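Local coordinates for peroxidase (PDB 6QZO), which probably acts as a heme-dependent peroxidase of the DyP type, using a bound heme b cofactor to reduce peroxide while oxidising a second substrate, at residues D87-P90 with E91-L94; A315-P318 with G319-S322; A348-L351 with L352-W355. All blocks are in the same frame, centred on the assembly; numbering follows the deposited sequence.

How the interactions relate
From the N terminus, interaction 1 (87-94) comes first, in the loop between helix 61-78 and strand 100-105 of the N-terminal ferredoxin-like half. Interaction 2 (315-322) turns the chain from strand 306-314 into strand 323-332 of the second four-stranded antiparallel sheet, and interaction 3 (348-355) leads from helix 340-348 into strand 356-366, the last strand of that sheet. The three closures are strictly in series, so none encloses or crosses another. Interactions 1 and 2 both touch the second subunit, though their nearest atoms are about 22 Å apart; interaction 3 lies beside the heme, its nearest atoms about 9 Å from those of interaction 2.

Interaction 1: D87-P90 with E91-L94; sequences DSEP and ELAL
A short 3-10 turn starting at Pro90 carries this contact, and two successive backbone bonds three residues apart define it. Leu92 N donates to Glu89 O at 3.0 Å, and Ala93 N to Pro90 O at 2.9 Å, the second with an N-H...O angle of 151°. Both donors stand well above the plane of the carbonyl they meet. The side chains follow the turn: Pro90 and Glu91 lie side by side, with Glu91 OE1 folded back to 3.6 Å from Pro90 CG. The bend at chi2 (83°) brings the carboxylate round to the proline ring, while Glu91 OE2 forms a salt bridge with Arg248 of the second subunit. Leu92 CD1 packs on Glu89 CB at 3.8 Å, and Leu94 CG comes to 3.6 Å from Pro90 O, against the carbonyl that Ala93 N already uses. At the start of the segment Asp87 OD2 lies 3.9 Å from Ala93 CB and is hydrogen-bonded to His157 NE2 and Gly84 N. Through His157, which also touches Leu92 and Ala93, the loop between helix 61-78 and strand 100-105 is laid against helix 152-165.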
loop_
_atom_site.group_PDB
_atom_site.type_symbol
_atom_site.label_atom_id
_atom_site.label_comp_id
_atom_site.label_asym_id
_atom_site.label_seq_id
_atom_site.Cartn_x
_atom_site.Cartn_y
_atom_site.Cartn_z
ATOM N N ASP A 87 -11.252 -4.227 -20.002
ATOM C CA ASP A 87 -10.254 -5.003 -19.207
ATOM C C ASP A 87 -9.325 -5.767 -20.164
ATOM O O ASP A 87 -9.688 -6.833 -20.665
ATOM C CB ASP A 87 -10.932 -5.892 -18.174
ATOM C CG ASP A 87 -9.978 -6.493 -17.147
ATOM O OD1 ASP A 87 -8.747 -6.479 -17.386
ATOM O OD2 ASP A 87 -10.481 -7.034 -16.143
ATOM N N SER A 88 -8.143 -5.189 -20.374
ATOM C CA SER A 88 -7.055 -5.676 -21.248
ATOM C C SER A 88 -6.062 -6.540 -20.452
ATOM O O SER A 88 -5.134 -7.076 -21.096
ATOM C CB SER A 88 -6.384 -4.486 -21.907
ATOM O OG SER A 88 -6.298 -3.381 -21.004
ATOM N N GLU A 89 -6.234 -6.691 -19.129
ATOM C CA GLU A 89 -5.356 -7.528 -18.256
ATOM C C GLU A 89 -6.210 -8.540 -17.495
ATOM O O GLU A 89 -6.284 -8.525 -16.272
ATOM C CB GLU A 89 -4.527 -6.665 -17.308
ATOM C CG GLU A 89 -3.582 -5.710 -18.017
ATOM C CD GLU A 89 -4.208 -4.376 -18.382
ATOM O OE1 GLU A 89 -4.723 -3.682 -17.464
ATOM O OE2 GLU A 89 -4.205 -4.039 -19.579
ATOM N N PRO A 90 -6.902 -9.454 -18.217
ATOM C CA PRO A 90 -7.858 -10.364 -17.590
ATOM C C PRO A 90 -7.272 -11.245 -16.470
ATOM O O PRO A 90 -7.986 -11.514 -15.521
ATOM C CB PRO A 90 -8.355 -11.229 -18.763
ATOM C CG PRO A 90 -7.342 -11.025 -19.883
ATOM C CD PRO A 90 -6.818 -9.622 -19.683
ATOM N N GLU A 91 -6.018 -11.673 -16.600
ATOM C CA GLU A 91 -5.351 -12.555 -15.613
ATOM C C GLU A 91 -5.226 -11.848 -14.259
ATOM O O GLU A 91 -5.174 -12.563 -13.215
ATOM C CB GLU A 91 -3.976 -12.991 -16.117
ATOM C CG GLU A 91 -4.061 -14.022 -17.230
ATOM C CD GLU A 91 -4.276 -13.485 -18.635
ATOM O OE1 GLU A 91 -4.150 -12.241 -18.846
ATOM O OE2 GLU A 91 -4.599 -14.314 -19.509
ATOM N N LEU A 92 -5.214 -10.509 -14.252
ATOM C CA LEU A 92 -5.140 -9.717 -13.002
ATOM C C LEU A 92 -6.507 -9.704 -12.308
ATOM O O LEU A 92 -6.580 -9.157 -11.201
ATOM C CB LEU A 92 -4.694 -8.291 -13.326
ATOM C CG LEU A 92 -3.247 -8.100 -13.775
ATOM C CD1 LEU A 92 -2.910 -6.626 -13.905
ATOM C CD2 LEU A 92 -2.276 -8.753 -12.805
ATOM N N ALA A 93 -7.548 -10.263 -12.933
ATOM C CA ALA A 93 -8.949 -10.253 -12.442
ATOM C C ALA A 93 -9.341 -11.603 -11.838
ATOM O O ALA A 93 -10.316 -11.638 -11.114
ATOM C CB ALA A 93 -9.890 -9.892 -13.564
ATOM N N LEU A 94 -8.610 -12.677 -12.129
ATOM C CA LEU A 94 -9.067 -14.062 -11.894
ATOM C C LEU A 94 -9.130 -14.368 -10.402
ATOM O O LEU A 94 -9.801 -15.358 -10.044
ATOM C CB LEU A 94 -8.134 -15.028 -12.623
ATOM C CG LEU A 94 -8.104 -14.866 -14.136
ATOM C CD1 LEU A 94 -7.338 -16.003 -14.788
ATOM C CD2 LEU A 94 -9.512 -14.788 -14.716
#

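Interaction 2: A315-P318 with G319-S322; sequences APPP and GRAS
The backbone folds back on itself through a type I beta turn from Pro317 to Arg320, closed by a bond from Arg320 N to Pro317 O of 3.2 Å with a nearly straight N-H...O angle of 166°. The turn forms the tip of the beta hairpin that joins antiparallel strands 306-314 and 323-332. Pro318 and Gly319 occupy its two central positions, where the proline ring restricts phi to the negative range that the first of them needs. The donor is tilted 34° from the plane of the Pro317 carbonyl. Further down the hairpin loop the two arms stay close, with Pro316 CA and Ser322 CA 5.0 Å apart.

Pro316 CB points toward the returning arm, and the ring carbons meet backbone oxygens: CB lies 3.4 Å from Arg320 O and CG 3.5 Å from Ala321 O. These are van der Waals contacts of ring carbons with carbonyl groups, made as the two arms run past each other. The same ring also packs on Val175 of the second subunit, to whose Arg160 NH1 Ser322 OG is hydrogen-bonded, so this hairpin tip takes part in the dimer interface.

A water lies 2.7 Å from Pro317 O and also close to Arg320 O; it is placed to donate to both, but more acceptors surround it than it has protons, so neither donation is certain, and the Arg320 approach is unusually short.

Arg320 crosses the ring of Pro317 at an angle. With CG beside the backbone N (chi1 -52°), the aliphatic part runs past the proline ring, CG reaching 3.8 Å from Pro317 CG. Pro317 CD approaches the guanidinium edge in plane, while Pro317 CG touches Arg320 NE obliquely at 3.5 Å.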
loop_
_atom_site.group_PDB
_atom_site.type_symbol
_atom_site.label_atom_id
_atom_site.label_comp_id
_atom_site.label_asym_id
_atom_site.label_seq_id
_atom_site.Cartn_x
_atom_site.Cartn_y
_atom_site.Cartn_z
ATOM N N ALA A 315 4.389 7.763 1.690
ATOM C CA ALA A 315 5.750 8.305 1.523
ATOM C C ALA A 315 5.725 9.692 2.145
ATOM O O ALA A 315 4.868 10.498 1.782
ATOM C CB ALA A 315 6.141 8.336 0.071
ATOM N N PRO A 316 6.573 9.988 3.157
ATOM C CA PRO A 316 6.496 11.266 3.862
ATOM C C PRO A 316 6.932 12.464 3.021
ATOM O O PRO A 316 7.769 12.332 2.133
ATOM C CB PRO A 316 7.457 11.059 5.044
ATOM C CG PRO A 316 8.464 10.071 4.501
ATOM C CD PRO A 316 7.623 9.111 3.692
ATOM N N PRO A 317 6.442 13.684 3.342
ATOM C CA PRO A 317 6.869 14.894 2.641
ATOM C C PRO A 317 8.304 15.228 3.026
ATOM O O PRO A 317 8.830 14.686 3.998
ATOM C CB PRO A 317 5.889 15.965 3.136
ATOM C CG PRO A 317 5.523 15.486 4.543
ATOM C CD PRO A 317 5.504 13.969 4.445
ATOM N N PRO A 318 8.980 16.137 2.283
ATOM C CA PRO A 318 10.419 16.349 2.442
ATOM C C PRO A 318 10.986 16.376 3.867
ATOM O O PRO A 318 11.983 15.700 4.025
ATOM C CB PRO A 318 10.649 17.692 1.740
ATOM C CG PRO A 318 9.629 17.668 0.611
ATOM C CD PRO A 318 8.424 16.968 1.203
ATOM N N GLY A 319 10.405 17.095 4.842
ATOM C CA GLY A 319 11.096 17.337 6.127
ATOM C C GLY A 319 10.859 16.256 7.181
ATOM O O GLY A 319 11.463 16.361 8.255
ATOM N N ARG A 320 9.989 15.276 6.913
ATOM C CA ARG A 320 9.310 14.480 7.972
ATOM C C ARG A 320 9.658 12.992 7.872
ATOM O O ARG A 320 9.995 12.521 6.766
ATOM C CB ARG A 320 7.798 14.680 7.861
ATOM C CG ARG A 320 7.345 16.136 7.823
ATOM C CD ARG A 320 6.038 16.366 8.569
ATOM N NE ARG A 320 5.008 15.458 8.054
ATOM C CZ ARG A 320 3.851 15.156 8.639
ATOM N NH1 ARG A 320 3.500 15.707 9.790
ATOM N NH2 ARG A 320 3.032 14.285 8.062
ATOM N N ALA A 321 9.561 12.285 8.998
ATOM C CA ALA A 321 9.797 10.826 9.123
ATOM C C ALA A 321 8.611 10.040 8.549
ATOM O O ALA A 321 8.835 9.022 7.870
ATOM C CB ALA A 321 10.037 10.480 10.575
ATOM N N SER A 322 7.393 10.485 8.831
ATOM C CA SER A 322 6.147 9.717 8.552
ATOM C C SER A 322 5.034 10.652 8.066
ATOM O O SER A 322 5.018 11.826 8.454
ATOM C CB SER A 322 5.709 8.935 9.777
ATOM O OG SER A 322 6.745 8.097 10.267
HETATM O O HOH W 1 10.925 12.986 4.456
#

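Interaction 3: A348-L351 with L352-W355; sequences AADL and LNEW. With HEM (protoporphyrin IX containing Fe), chain I.
From its CB, which lies 3.7 Å from Asn353 ND2, Asp350 sends its carboxylate alongside Leu352, the two side chains pointing the same way. That amide nitrogen is hydrogen-bonded to Leu346 O and meets Asp350 CB only by van der Waals contact. CG stands anti to the backbone N (chi1 -176°), which places it 3.8 Å from Leu352 CB. At the tip the two oxygens divide their work. OD1 accepts from Leu352 N at 3.1 Å, the N-H arriving from 67° out of the carboxylate plane, whereas OD2 is hydrogen-bonded to ND1 of His292, the axial ligand of the heme iron. The bond of OD1 to the backbone N two residues on has the connectivity of an Asx turn, here placed at the start of a 3-10 segment. The pairing of a proximal aspartate with the axial histidine is as in many heme peroxidases. Were Asp350 replaced by an alanine, His292 ND1 would probably lose this acceptor, leaving the imidazole freer to turn, and Leu352 N its side-chain partner. Leu352 in turn reaches the cofactor, its CD2 lying 3.6 Å from C2B of the heme. Asn353 N bonds back to Asp350 O at 3.1 Å, and Glu354 N to Leu351 O at 3.2 Å. That second carbonyl also meets Trp355, whose CZ3 approaches Leu351 O obliquely, while Glu354 CB covers one face of the indole, 3.6 Å above its plane.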
loop_
_atom_site.group_PDB
_atom_site.type_symbol
_atom_site.label_atom_id
_atom_site.label_comp_id
_atom_site.label_asym_id
_atom_site.label_seq_id
_atom_site.Cartn_x
_atom_site.Cartn_y
_atom_site.Cartn_z
ATOM N N ALA A 348 -15.639 20.521 20.284
ATOM C CA ALA A 348 -15.807 21.351 21.504
ATOM C C ALA A 348 -14.765 20.942 22.556
ATOM O O ALA A 348 -14.183 21.847 23.181
ATOM C CB ALA A 348 -17.215 21.249 22.035
ATOM N N ALA A 349 -14.516 19.642 22.737
ATOM C CA ALA A 349 -13.489 19.114 23.664
ATOM C C ALA A 349 -13.203 17.636 23.386
ATOM O O ALA A 349 -14.141 16.830 23.380
ATOM C CB ALA A 349 -13.923 19.323 25.099
ATOM N N ASP A 350 -11.926 17.310 23.191
ATOM C CA ASP A 350 -11.389 15.930 23.074
ATOM C C ASP A 350 -9.865 16.007 23.230
ATOM O O ASP A 350 -9.242 16.734 22.449
ATOM C CB ASP A 350 -11.805 15.282 21.748
ATOM C CG ASP A 350 -11.376 13.833 21.617
ATOM O OD1 ASP A 350 -10.739 13.315 22.556
ATOM O OD2 ASP A 350 -11.659 13.230 20.566
ATOM N N LEU A 351 -9.289 15.293 24.202
ATOM C CA LEU A 351 -7.818 15.294 24.450
ATOM C C LEU A 351 -7.074 14.868 23.173
ATOM O O LEU A 351 -6.000 15.419 22.889
ATOM C CB LEU A 351 -7.511 14.348 25.612
ATOM C CG LEU A 351 -7.901 14.851 27.003
ATOM C CD1 LEU A 351 -7.580 13.778 28.035
ATOM C CD2 LEU A 351 -7.201 16.169 27.345
ATOM N N LEU A 352 -7.656 13.939 22.414
ATOM C CA LEU A 352 -7.093 13.346 21.173
ATOM C C LEU A 352 -6.846 14.426 20.103
ATOM O O LEU A 352 -5.938 14.226 19.270
ATOM C CB LEU A 352 -8.074 12.288 20.659
ATOM C CG LEU A 352 -7.609 11.484 19.446
ATOM C CD1 LEU A 352 -6.340 10.714 19.758
ATOM C CD2 LEU A 352 -8.677 10.529 18.976
ATOM N N ASN A 353 -7.618 15.517 20.117
ATOM C CA ASN A 353 -7.480 16.631 19.137
ATOM C C ASN A 353 -6.076 17.230 19.179
ATOM O O ASN A 353 -5.738 17.930 18.211
ATOM C CB ASN A 353 -8.487 17.763 19.387
ATOM C CG ASN A 353 -9.886 17.399 18.963
ATOM O OD1 ASN A 353 -10.084 16.529 18.113
ATOM N ND2 ASN A 353 -10.866 18.052 19.557
ATOM N N GLU A 354 -5.307 17.017 20.261
ATOM C CA GLU A 354 -3.947 17.603 20.399
ATOM C C GLU A 354 -2.944 16.848 19.509
ATOM O O GLU A 354 -1.880 17.418 19.237
ATOM C CB GLU A 354 -3.524 17.625 21.870
ATOM C CG GLU A 354 -2.190 18.341 22.127
ATOM C CD GLU A 354 -1.921 18.664 23.596
ATOM O OE1 GLU A 354 -2.905 18.636 24.410
ATOM O OE2 GLU A 354 -0.741 18.962 23.949
ATOM N N TRP A 355 -3.268 15.627 19.069
ATOM C CA TRP A 355 -2.332 14.724 18.331
ATOM C C TRP A 355 -2.947 14.197 17.027
ATOM O O TRP A 355 -2.301 13.388 16.364
ATOM C CB TRP A 355 -1.873 13.589 19.252
ATOM C CG TRP A 355 -1.201 14.149 20.467
ATOM C CD1 TRP A 355 0.024 14.744 20.520
ATOM C CD2 TRP A 355 -1.779 14.304 21.773
ATOM N NE1 TRP A 355 0.264 15.231 21.775
ATOM C CE2 TRP A 355 -0.822 14.966 22.570
ATOM C CE3 TRP A 355 -3.001 13.938 22.345
ATOM C CZ2 TRP A 355 -1.051 15.279 23.906
ATOM C CZ3 TRP A 355 -3.220 14.226 23.674
ATOM C CH2 TRP A 355 -2.262 14.885 24.440
HETATM C CHA HEM I . -13.684 5.147 19.706
HETATM C CHB HEM I . -9.373 6.277 17.891
HETATM C CHC HEM I . -11.389 9.871 15.371
HETATM C CHD HEM I . -15.757 8.481 16.863
HETATM C C1A HEM I . -12.342 5.174 19.446
HETATM C C2A HEM I . -11.375 4.372 20.120
HETATM C C3A HEM I . -10.161 4.706 19.614
HETATM C C4A HEM I . -10.378 5.680 18.615
HETATM C CMA HEM I . -8.810 4.143 20.012
HETATM C CAA HEM I . -11.631 3.377 21.239
HETATM C CBA HEM I . -11.920 1.959 20.749
HETATM C CGA HEM I . -13.279 1.915 20.131
HETATM O O1A HEM I . -13.351 2.097 18.884
HETATM O O2A HEM I . -14.296 1.718 20.855
HETATM C C1B HEM I . -9.578 7.366 17.053
HETATM C C2B HEM I . -8.504 7.997 16.369
HETATM C C3B HEM I . -9.060 9.028 15.650
HETATM C C4B HEM I . -10.498 8.979 15.945
HETATM C CMB HEM I . -7.036 7.583 16.421
HETATM C CAB HEM I . -8.454 9.977 14.696
HETATM C CBB HEM I . -7.229 9.837 14.189
HETATM C C1C HEM I . -12.753 9.813 15.537
HETATM C C2C HEM I . -13.650 10.697 14.939
HETATM C C3C HEM I . -14.915 10.340 15.342
HETATM C C4C HEM I . -14.770 9.190 16.215
HETATM C CMC HEM I . -13.363 11.855 14.023
HETATM C CAC HEM I . -16.031 11.160 14.803
HETATM C CBC HEM I . -17.301 10.986 15.048
HETATM C C1D HEM I . -15.517 7.438 17.781
HETATM C C2D HEM I . -16.610 6.735 18.477
HETATM C C3D HEM I . -16.036 5.823 19.282
HETATM C C4D HEM I . -14.588 5.972 19.055
HETATM C CMD HEM I . -18.110 6.962 18.396
HETATM C CAD HEM I . -16.758 4.847 20.218
HETATM C CBD HEM I . -16.960 5.477 21.612
HETATM C CGD HEM I . -17.718 4.620 22.620
HETATM O O1D HEM I . -18.965 4.546 22.583
HETATM O O2D HEM I . -17.115 3.994 23.538
HETATM N NA HEM I . -11.715 5.966 18.530
HETATM N NB HEM I . -10.731 7.978 16.781
HETATM N NC HEM I . -13.424 8.912 16.311
HETATM N ND HEM I . -14.334 6.938 18.166
HETATM FE FE HEM I . -12.614 7.448 17.566
#